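Local coordinates for protein methionine gamma-lyase (Trichomonas vaginalis, PDB 1PFF) that belongs to the Cys/Met metabolism family of PLP-dependent enzymes and is built round a mixed seven-stranded sheet flanked by helices, at residues A[5-8]-A[9-12]; A[78-81]-A[82-86]; A[122-126]-A[127-131]; A[194-197]-A[198-202]; A[290-293]-A[294-298]. One frame throughout, in Å; residues are numbered along the deposited sequence.

All five contacts are local, and they follow one another along the chain from contact 1 to contact 5. Contacts 1, 3 and 4 form one cluster: helix 2-11, helix 125-128 and helix 183-216 pack together, with centres 12 to 15 Å apart, and Leu10, Ile127 and Leu196 among the side chains that meet between them. Contact 2 lies at the entry to strand 84-90 of the seven-stranded sheet, its centre about 30 Å from that of contact 1. Contact 5, at the start of helix 294-299, is on the other side of the chain's centre from contacts 1 and 4. Helices distant in sequence thus share one packed region, while a beta turn and a helix start lie at the surface.

Contact 1: A[5-8]-A[9-12]; sequences GKIA and KLEH
Chi1 values of -60° in Ile7 and -79° in Leu10 set CG1 of the one and CG of the other anti to their own carbonyl carbons, and from there the two chains cross obliquely and meet at their methyl ends, Ile7 CD1 lying 4.0 Å from Leu10 CD1. Nearer its root Leu10 rests on the backbone, with CG 3.5 Å from Lys6 O and CB 3.4 Å from Ile7 O. Lys9 starts in the same way, its CG 3.4 Å from Gly5 O, before the rest of the chain leads off the helix. The turn itself is regular: Lys9 N bonds Gly5 O at 3.1 Å, Leu10 N bonds Lys6 O, and Glu11 N bonds Ile7 O at 3.0 Å. His12 then takes a positive phi and closes a Schellman motif. Glu11 is bent at chi2 (-78°), which carries its carboxylate off the helix to His141 and Asn121 at OE1 and to Asn130 at OE2. A buried carboxylate with three nitrogen partners from separate parts of the chain is probably held in one rotation, so the polar end of Glu11 ties helix 2-11 to its neighbours while Ile7 and Leu10 supply the apolar side.

Contact 2: A[78-81]-A[82-86]; sequences KHLK and PNTRI
Leu80 and Thr84 cross at about a right angle, whereas Lys81 and Asn83 lie side by side and point the same way; both pairings belong to the turn that leads into strand 84-90. In the first, Leu80 CD2 reaches the methyl CG2 of Thr84 at 4.1 Å, the one apolar touch between them. The hydroxyl of the same threonine is turned elsewhere: with chi1 at -60°, OG1 sits beside its own backbone N and faces back across the turn, where Lys81 N donates to it at 2.8 Å. In the second pairing Asn83 OD1 lies 3.3 Å from Lys81 CB, alongside the root of the lysine chain. The polar ends of that pair have their main partners beyond the turn, Lys81 NZ in a salt bridge with Glu64 and Asn83 ND2 on Gly37 O. A type I beta turn runs from Lys81 to Thr84, closed by Thr84 N bonding Lys81 O at 3.1 Å. That N-H comes from above the carbonyl, 63° out of its plane, and Lys81 O also receives Gln112 NE2. Thr84 and Lys81 therefore hold each other by two bonds, one through the side chain and one through the backbone. Since Thr84 OG1 is hydrogen-bonded to His39 ND1 as well, the buried hydroxyl is satisfied from both the turn and the adjacent strand 39-43, which should limit its rotation.

Contact 3: A[122-126]-A[127-131]; sequences TFASP and ILTNP
Leu128 lies along the carbonyl oxygen of Ala124, and its atoms can be followed one by one: CB lies 3.3 Å from Ala124 O, CG is just as near, and CD1 stays beside the same oxygen at 3.4 Å. Chi1 of -58° keeps the chain there by placing CG beside the backbone N. Beyond this turn Leu128 packs on Val200 of helix 183-216. Next to it Ala124 CB touches Thr129 OG1 at 3.7 Å, a hydroxyl whose hydrogen-bond partner is Gln240 O. Ser125 works through two oxygens. Its backbone O accepts from both Leu128 N and Thr129 N, the latter at 3.2 Å and nearly in line with the carbonyl, while the former comes from above the carbonyl plane. Its side-chain OG takes the N-H of Ile127 at 3.1 Å, and Ile127 CB sits close to this oxygen too. At the far end of the turn Asn130 reaches back, its ND2 bonding Pro126 O at 3.0 Å on a lone pair in the carbonyl plane, although the oxygen is tilted 30° out of the amide plane of Asn130. A water lies 2.7 Å from Asn130 OD1. These bonds, made partly by side chains, hold the short, weakly bonded helix 125-128 and the residues after it, the helical link of a beta-alpha-beta unit in which strand 116-120 is followed by the parallel strand 138-142.

Contact 4: A[194-197]-A[198-202]; sequences LTLD and MRVKR
Asp197 and Lys201, one turn apart on the long helix 183-216, form an i to i+4 salt bridge at the subunit interface. The two chains run at a slant to each other. With chi1 of -177°, Asp197 CG is anti to its backbone N, and from there the carboxylate meets the extended Lys201, whose NZ comes to OD2 at 2.8 Å, on the syn side and 22° out of the carboxylate plane. The other oxygen, OD1, pairs with Arg202 of the second subunit, so this carboxylate is shared between a cation of its own helix and one across the interface. Thr195 is the second centre. Its chi1 of 58° places OG1 between the backbone N and the carbonyl carbon, where Arg199 NE donates to it at 2.9 Å, the hydroxyl lying at the edge of the guanidinium and in its plane. Thr195 O and Leu196 CA lie over one face of that group, and Arg199 is further held by Tyr146 O, Ile147 O and Gly192 O; such a row of bonds would fix its rotation. Met198 folds back at chi3 so that CE comes 3.9 Å from Thr195 CB, and its chain packs on Arg202 of the second subunit. Leu196 and Val200 lie side by side, CD1 to CG2 3.7 Å, facing helix 125-128. The helix is kinked at Leu194 and Thr195, and here a water bridges the backbone, donating to Leu194 O at 3.2 Å and accepting from Met198 N at 2.9 Å.

Contact 5: A[290-293]-A[294-298]; sequences AGVP and KEERE
Arg297 curls back over the start of its own helix, and the tight part of this contact gathers round it and Val292. The arginine CG lies 3.8 Å from Val292 CB. A bend at chi3 (-54°) then turns the guanidinium over the backbone, so that Lys294 CA sits 3.7 Å above the centre of one face. Ala290 O is at the edge of the same group, in its plane, and Val292 O approaches NH1 to 3.0 Å from an oblique direction. The guanidinium has a further partner outside the two segments, a salt bridge from NH2 to Asp304. In the backbone, Pro293 O receives Arg297 N at 3.1 Å, nearly straight on, and a weaker bond from Glu296 N. The other side is looser and more exposed. Pro293 and Glu296 lie side by side there, their side chains touching CB to CG at 3.8 Å, and Val292 CG1 touches Glu296 CB at 4.0 Å, with the two chains at about a right angle. On the outer surface of the helix Lys294 NZ meets the syn lone pair of Glu298 OE2 at 2.6 Å, an i to i+4 salt bridge on the solvent side. The whole is a helix start with proline in the N-cap position: Pro293 leads from the loop into helix 294-299, and its carbonyl accepts the first helical bonds.

Contact 1: A[5-8]-A[9-12]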
# COMPACT_ATOMS: atom_id res chain seq x y z
N GLY A 5 -16.46 2.47 12.54
CA GLY A 5 -17.58 3.39 12.60
C GLY A 5 -18.57 3.28 11.44
O GLY A 5 -19.79 3.37 11.64
N LYS A 6 -18.05 3.11 10.23
CA LYS A 6 -18.90 3.01 9.03
C LYS A 6 -19.72 1.72 9.01
O LYS A 6 -20.91 1.73 8.69
CB LYS A 6 -18.07 3.16 7.75
CG LYS A 6 -17.70 4.62 7.45
CD LYS A 6 -17.04 4.80 6.08
CE LYS A 6 -16.20 6.08 6.04
NZ LYS A 6 -16.37 6.86 4.77
N ILE A 7 -19.08 0.61 9.35
CA ILE A 7 -19.77 -0.67 9.39
C ILE A 7 -20.82 -0.69 10.52
O ILE A 7 -21.91 -1.23 10.35
CB ILE A 7 -18.75 -1.83 9.53
CG1 ILE A 7 -17.77 -1.85 8.34
CG2 ILE A 7 -19.46 -3.17 9.70
CD1 ILE A 7 -18.41 -1.96 6.95
N ALA A 8 -20.48 -0.10 11.66
CA ALA A 8 -21.43 0.01 12.77
C ALA A 8 -22.70 0.77 12.36
O ALA A 8 -23.80 0.37 12.71
CB ALA A 8 -20.77 0.64 13.98
N LYS A 9 -22.54 1.86 11.60
CA LYS A 9 -23.68 2.60 11.08
C LYS A 9 -24.51 1.74 10.11
O LYS A 9 -25.74 1.79 10.12
CB LYS A 9 -23.24 3.91 10.41
CG LYS A 9 -22.75 4.98 11.38
CD LYS A 9 -22.45 6.30 10.64
CE LYS A 9 -21.87 7.36 11.57
NZ LYS A 9 -22.34 8.74 11.18
N LEU A 10 -23.83 0.96 9.27
CA LEU A 10 -24.50 0.09 8.31
C LEU A 10 -25.33 -1.00 8.98
O LEU A 10 -26.39 -1.35 8.49
CB LEU A 10 -23.49 -0.55 7.36
CG LEU A 10 -23.00 0.35 6.24
CD1 LEU A 10 -21.70 -0.17 5.68
CD2 LEU A 10 -24.06 0.45 5.14
N GLU A 11 -24.87 -1.49 10.13
CA GLU A 11 -25.57 -2.56 10.85
C GLU A 11 -26.43 -2.08 12.01
O GLU A 11 -27.06 -2.89 12.70
CB GLU A 11 -24.59 -3.65 11.33
CG GLU A 11 -24.01 -4.51 10.22
CD GLU A 11 -24.97 -5.58 9.69
OE1 GLU A 11 -24.49 -6.53 9.05
OE2 GLU A 11 -26.20 -5.49 9.89
N HIS A 12 -26.47 -0.75 12.20
CA HIS A 12 -27.15 -0.11 13.34
C HIS A 12 -26.61 -0.61 14.68
O HIS A 12 -27.36 -0.73 15.66
CB HIS A 12 -28.68 -0.26 13.27
CG HIS A 12 -29.24 -0.12 11.89
ND1 HIS A 12 -30.09 -1.05 11.34
CD2 HIS A 12 -29.05 0.83 10.94
CE1 HIS A 12 -30.43 -0.67 10.12
NE2 HIS A 12 -29.80 0.46 9.85

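Contact 2: A[78-81]-A[82-86]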
# COMPACT_ATOMS: atom_id res chain seq x y z
N LYS A 78 -35.76 -26.04 22.20
CA LYS A 78 -35.69 -27.45 22.56
C LYS A 78 -34.30 -27.87 23.03
O LYS A 78 -34.17 -28.75 23.87
CB LYS A 78 -36.13 -28.33 21.39
CG LYS A 78 -36.44 -29.77 21.76
CD LYS A 78 -36.04 -30.75 20.67
CE LYS A 78 -36.93 -30.60 19.45
NZ LYS A 78 -36.42 -31.37 18.30
N HIS A 79 -33.25 -27.25 22.48
CA HIS A 79 -31.88 -27.66 22.78
C HIS A 79 -31.18 -26.84 23.86
O HIS A 79 -29.99 -27.03 24.11
CB HIS A 79 -31.03 -27.68 21.49
CG HIS A 79 -31.33 -28.85 20.61
ND1 HIS A 79 -30.64 -30.04 20.69
CD2 HIS A 79 -32.27 -29.03 19.65
CE1 HIS A 79 -31.12 -30.89 19.81
NE2 HIS A 79 -32.12 -30.30 19.16
N LEU A 80 -31.93 -25.95 24.51
CA LEU A 80 -31.38 -25.10 25.56
C LEU A 80 -31.04 -25.93 26.79
O LEU A 80 -31.81 -26.82 27.17
CB LEU A 80 -32.37 -23.98 25.93
CG LEU A 80 -32.66 -22.91 24.87
CD1 LEU A 80 -33.78 -21.99 25.34
CD2 LEU A 80 -31.41 -22.09 24.47
N LYS A 81 -29.88 -25.66 27.38
CA LYS A 81 -29.40 -26.34 28.58
C LYS A 81 -29.01 -25.28 29.61
O LYS A 81 -28.85 -24.12 29.25
CB LYS A 81 -28.18 -27.22 28.25
CG LYS A 81 -28.49 -28.40 27.34
CD LYS A 81 -27.53 -29.56 27.58
CE LYS A 81 -26.39 -29.54 26.59
NZ LYS A 81 -25.53 -30.76 26.74
N PRO A 82 -28.86 -25.65 30.89
CA PRO A 82 -28.46 -24.68 31.92
C PRO A 82 -27.17 -23.94 31.56
O PRO A 82 -27.01 -22.78 31.93
CB PRO A 82 -28.25 -25.56 33.16
CG PRO A 82 -29.20 -26.72 32.94
CD PRO A 82 -29.06 -27.00 31.46
N ASN A 83 -26.29 -24.62 30.83
CA ASN A 83 -25.00 -24.05 30.47
C ASN A 83 -24.90 -23.46 29.05
O ASN A 83 -23.80 -23.15 28.58
CB ASN A 83 -23.89 -25.08 30.73
CG ASN A 83 -24.05 -26.35 29.90
OD1 ASN A 83 -25.17 -26.79 29.59
ND2 ASN A 83 -22.92 -26.96 29.55
N THR A 84 -26.04 -23.31 28.37
CA THR A 84 -26.02 -22.72 27.02
C THR A 84 -25.60 -21.25 27.08
O THR A 84 -26.13 -20.47 27.87
CB THR A 84 -27.40 -22.86 26.34
OG1 THR A 84 -27.74 -24.25 26.23
CG2 THR A 84 -27.32 -22.39 24.87
N ARG A 85 -24.62 -20.89 26.26
CA ARG A 85 -24.13 -19.51 26.24
C ARG A 85 -24.31 -18.82 24.89
O ARG A 85 -24.39 -17.60 24.84
CB ARG A 85 -22.66 -19.42 26.65
CG ARG A 85 -22.37 -20.03 28.00
CD ARG A 85 -22.83 -19.24 29.20
NE ARG A 85 -22.62 -20.06 30.40
CZ ARG A 85 -23.31 -19.98 31.53
NH1 ARG A 85 -24.30 -19.11 31.66
NH2 ARG A 85 -23.01 -20.80 32.54
N ILE A 86 -24.36 -19.61 23.82
CA ILE A 86 -24.37 -19.06 22.47
C ILE A 86 -25.28 -19.87 21.54
O ILE A 86 -25.25 -21.10 21.56
CB ILE A 86 -22.93 -19.02 21.85
CG1 ILE A 86 -22.05 -17.97 22.57
CG2 ILE A 86 -23.01 -18.72 20.35
CD1 ILE A 86 -20.56 -17.98 22.15

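Contact 3: A[122-126]-A[127-131]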
# COMPACT_ATOMS: atom_id res chain seq x y z
N THR A 122 -22.66 -12.47 6.29
CA THR A 122 -21.78 -12.28 5.14
C THR A 122 -22.55 -12.21 3.82
O THR A 122 -22.40 -11.26 3.06
CB THR A 122 -20.75 -13.41 5.08
OG1 THR A 122 -19.87 -13.32 6.22
CG2 THR A 122 -19.83 -13.25 3.87
N PHE A 123 -23.37 -13.21 3.54
CA PHE A 123 -23.94 -13.32 2.20
C PHE A 123 -25.10 -12.37 1.92
O PHE A 123 -25.21 -11.86 0.79
CB PHE A 123 -24.22 -14.78 1.86
CG PHE A 123 -22.97 -15.54 1.48
CD1 PHE A 123 -22.39 -15.36 0.23
CD2 PHE A 123 -22.33 -16.35 2.39
CE1 PHE A 123 -21.22 -16.03 -0.13
CE2 PHE A 123 -21.16 -17.03 2.05
CZ PHE A 123 -20.61 -16.87 0.79
N ALA A 124 -25.90 -12.07 2.94
CA ALA A 124 -26.91 -11.01 2.83
C ALA A 124 -26.27 -9.61 2.78
O ALA A 124 -26.66 -8.77 1.95
CB ALA A 124 -27.93 -11.10 3.99
N SER A 125 -25.29 -9.38 3.66
CA SER A 125 -24.61 -8.07 3.82
C SER A 125 -25.52 -7.08 4.57
O SER A 125 -26.73 -7.27 4.62
CB SER A 125 -24.20 -7.49 2.45
OG SER A 125 -25.18 -6.58 1.99
N PRO A 126 -24.93 -6.01 5.14
CA PRO A 126 -25.70 -5.00 5.88
C PRO A 126 -26.69 -4.27 4.97
O PRO A 126 -27.64 -3.67 5.48
CB PRO A 126 -24.62 -4.02 6.36
CG PRO A 126 -23.34 -4.81 6.30
CD PRO A 126 -23.49 -5.68 5.09
N ILE A 127 -26.49 -4.34 3.65
CA ILE A 127 -27.42 -3.75 2.68
C ILE A 127 -28.79 -4.46 2.66
O ILE A 127 -29.81 -3.81 2.47
CB ILE A 127 -26.79 -3.72 1.24
CG1 ILE A 127 -25.44 -2.99 1.22
CG2 ILE A 127 -27.75 -3.08 0.20
CD1 ILE A 127 -25.47 -1.57 1.83
N LEU A 128 -28.80 -5.78 2.89
CA LEU A 128 -30.03 -6.55 2.71
C LEU A 128 -30.71 -7.01 4.00
O LEU A 128 -31.94 -7.10 4.05
CB LEU A 128 -29.77 -7.75 1.81
CG LEU A 128 -29.23 -7.44 0.40
CD1 LEU A 128 -29.16 -8.74 -0.42
CD2 LEU A 128 -30.01 -6.35 -0.32
N THR A 129 -29.91 -7.30 5.02
CA THR A 129 -30.40 -7.75 6.32
C THR A 129 -29.63 -7.07 7.44
O THR A 129 -28.41 -6.94 7.37
CB THR A 129 -30.25 -9.29 6.43
OG1 THR A 129 -31.08 -9.91 5.43
CG2 THR A 129 -30.83 -9.84 7.76
N ASN A 130 -30.36 -6.64 8.47
CA ASN A 130 -29.72 -6.12 9.68
C ASN A 130 -30.15 -6.94 10.89
O ASN A 130 -31.11 -6.57 11.57
CB ASN A 130 -30.06 -4.64 9.87
CG ASN A 130 -29.63 -3.80 8.67
OD1 ASN A 130 -30.46 -3.15 8.01
ND2 ASN A 130 -28.34 -3.84 8.36
N PRO A 131 -29.46 -8.06 11.15
CA PRO A 131 -29.90 -8.99 12.20
C PRO A 131 -30.02 -8.34 13.58
O PRO A 131 -30.87 -8.77 14.37
CB PRO A 131 -28.81 -10.08 12.20
CG PRO A 131 -28.22 -10.01 10.79
CD PRO A 131 -28.23 -8.53 10.47
O HOH W 1 -30.22 -1.44 5.89

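Contact 4: A[194-197]-A[198-202]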
# COMPACT_ATOMS: atom_id res chain seq x y z
N LEU A 194 -18.15 2.50 -0.13
CA LEU A 194 -18.69 3.52 -1.02
C LEU A 194 -19.42 2.95 -2.24
O LEU A 194 -20.20 3.66 -2.89
CB LEU A 194 -17.58 4.48 -1.47
CG LEU A 194 -16.86 5.30 -0.39
CD1 LEU A 194 -15.59 5.93 -0.96
CD2 LEU A 194 -17.78 6.41 0.17
N THR A 195 -19.13 1.68 -2.58
CA THR A 195 -19.78 1.00 -3.71
C THR A 195 -20.56 -0.22 -3.25
O THR A 195 -21.09 -0.97 -4.06
CB THR A 195 -18.76 0.58 -4.78
OG1 THR A 195 -17.77 -0.28 -4.21
CG2 THR A 195 -17.99 1.79 -5.32
N LEU A 196 -20.62 -0.43 -1.94
CA LEU A 196 -21.27 -1.62 -1.39
C LEU A 196 -22.76 -1.71 -1.75
O LEU A 196 -23.23 -2.75 -2.22
CB LEU A 196 -21.04 -1.68 0.13
CG LEU A 196 -21.84 -2.68 0.96
CD1 LEU A 196 -21.41 -4.10 0.71
CD2 LEU A 196 -21.73 -2.32 2.44
N ASP A 197 -23.49 -0.62 -1.55
CA ASP A 197 -24.91 -0.57 -1.90
C ASP A 197 -25.15 -0.96 -3.36
O ASP A 197 -25.98 -1.82 -3.66
CB ASP A 197 -25.45 0.84 -1.62
CG ASP A 197 -26.95 0.96 -1.87
OD1 ASP A 197 -27.33 1.32 -3.01
OD2 ASP A 197 -27.80 0.77 -0.99
N MET A 198 -24.38 -0.34 -4.25
CA MET A 198 -24.45 -0.60 -5.68
C MET A 198 -24.17 -2.07 -6.03
O MET A 198 -24.93 -2.70 -6.76
CB MET A 198 -23.46 0.34 -6.40
CG MET A 198 -23.30 0.14 -7.89
SD MET A 198 -21.75 0.95 -8.39
CE MET A 198 -20.57 -0.32 -8.10
N ARG A 199 -23.07 -2.61 -5.51
CA ARG A 199 -22.63 -3.96 -5.86
C ARG A 199 -23.58 -5.04 -5.33
O ARG A 199 -23.87 -6.02 -6.02
CB ARG A 199 -21.20 -4.20 -5.36
CG ARG A 199 -20.11 -3.60 -6.28
CD ARG A 199 -18.66 -3.77 -5.80
NE ARG A 199 -18.40 -3.08 -4.53
CZ ARG A 199 -18.43 -3.67 -3.33
NH1 ARG A 199 -18.72 -4.97 -3.24
NH2 ARG A 199 -18.18 -2.97 -2.24
N VAL A 200 -24.05 -4.85 -4.10
CA VAL A 200 -24.95 -5.83 -3.49
C VAL A 200 -26.31 -5.86 -4.20
O VAL A 200 -26.83 -6.94 -4.51
CB VAL A 200 -25.12 -5.59 -1.98
CG1 VAL A 200 -26.36 -6.33 -1.42
CG2 VAL A 200 -23.87 -6.07 -1.26
N LYS A 201 -26.84 -4.68 -4.48
CA LYS A 201 -28.16 -4.57 -5.10
C LYS A 201 -28.18 -5.01 -6.56
O LYS A 201 -29.08 -5.75 -6.98
CB LYS A 201 -28.73 -3.16 -4.92
CG LYS A 201 -28.97 -2.82 -3.43
CD LYS A 201 -29.71 -1.50 -3.25
CE LYS A 201 -30.24 -1.40 -1.82
NZ LYS A 201 -30.44 0.00 -1.41
N ARG A 202 -27.19 -4.58 -7.34
CA ARG A 202 -27.11 -5.06 -8.73
C ARG A 202 -26.90 -6.57 -8.82
O ARG A 202 -27.53 -7.23 -9.64
CB ARG A 202 -26.03 -4.33 -9.54
CG ARG A 202 -26.03 -4.71 -11.05
CD ARG A 202 -27.12 -4.01 -11.88
NE ARG A 202 -26.59 -2.82 -12.57
CZ ARG A 202 -27.24 -1.67 -12.73
NH1 ARG A 202 -28.48 -1.51 -12.26
NH2 ARG A 202 -26.66 -0.66 -13.36
O HOH W 2 -22.85 2.03 -3.51

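Contact 5: A[290-293]-A[294-298]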
# COMPACT_ATOMS: atom_id res chain seq x y z
N ALA A 290 -13.50 -32.18 -2.14
CA ALA A 290 -13.00 -33.43 -2.70
C ALA A 290 -12.32 -34.34 -1.67
O ALA A 290 -12.36 -35.57 -1.80
CB ALA A 290 -12.07 -33.15 -3.87
N GLY A 291 -11.73 -33.74 -0.64
CA GLY A 291 -11.04 -34.48 0.41
C GLY A 291 -11.93 -35.05 1.50
O GLY A 291 -11.49 -35.88 2.31
N VAL A 292 -13.19 -34.62 1.53
CA VAL A 292 -14.15 -35.09 2.52
C VAL A 292 -14.83 -36.36 1.99
O VAL A 292 -15.30 -36.36 0.84
CB VAL A 292 -15.23 -34.01 2.85
CG1 VAL A 292 -16.09 -34.43 4.04
CG2 VAL A 292 -14.57 -32.66 3.12
N PRO A 293 -14.88 -37.42 2.80
CA PRO A 293 -15.55 -38.67 2.39
C PRO A 293 -16.96 -38.39 1.87
O PRO A 293 -17.70 -37.64 2.51
CB PRO A 293 -15.60 -39.48 3.69
CG PRO A 293 -14.44 -38.99 4.49
CD PRO A 293 -14.30 -37.53 4.15
N LYS A 294 -17.31 -38.99 0.74
CA LYS A 294 -18.58 -38.73 0.05
C LYS A 294 -19.80 -38.75 0.97
O LYS A 294 -20.60 -37.81 0.97
CB LYS A 294 -18.78 -39.73 -1.11
CG LYS A 294 -19.93 -39.39 -2.05
CD LYS A 294 -19.98 -40.34 -3.25
CE LYS A 294 -21.27 -40.17 -4.05
NZ LYS A 294 -22.41 -40.94 -3.46
N GLU A 295 -19.93 -39.81 1.76
CA GLU A 295 -21.07 -40.00 2.66
C GLU A 295 -21.17 -38.90 3.72
O GLU A 295 -22.28 -38.56 4.17
CB GLU A 295 -21.01 -41.37 3.34
CG GLU A 295 -20.87 -42.54 2.37
CD GLU A 295 -21.04 -43.88 3.06
OE1 GLU A 295 -20.38 -44.12 4.09
OE2 GLU A 295 -21.84 -44.70 2.56
N GLU A 296 -20.02 -38.34 4.10
CA GLU A 296 -19.97 -37.25 5.06
C GLU A 296 -20.41 -35.92 4.44
O GLU A 296 -21.07 -35.12 5.10
CB GLU A 296 -18.56 -37.11 5.63
CG GLU A 296 -18.08 -38.34 6.39
CD GLU A 296 -17.21 -37.99 7.57
OE1 GLU A 296 -16.69 -36.84 7.63
OE2 GLU A 296 -17.04 -38.86 8.45
N ARG A 297 -20.04 -35.70 3.18
CA ARG A 297 -20.53 -34.54 2.43
C ARG A 297 -22.06 -34.59 2.37
O ARG A 297 -22.74 -33.59 2.61
CB ARG A 297 -19.96 -34.53 1.01
CG ARG A 297 -18.45 -34.36 0.91
CD ARG A 297 -17.94 -34.05 -0.48
NE ARG A 297 -18.39 -35.01 -1.49
CZ ARG A 297 -17.58 -35.82 -2.17
NH1 ARG A 297 -16.27 -35.83 -1.94
NH2 ARG A 297 -18.09 -36.65 -3.08
N GLU A 298 -22.58 -35.78 2.06
CA GLU A 298 -24.00 -36.02 1.86
C GLU A 298 -24.83 -35.93 3.15
O GLU A 298 -25.94 -35.38 3.14
CB GLU A 298 -24.21 -37.39 1.19
CG GLU A 298 -23.67 -37.42 -0.24
CD GLU A 298 -23.47 -38.82 -0.79
OE1 GLU A 298 -23.44 -39.80 -0.00
OE2 GLU A 298 -23.34 -38.94 -2.02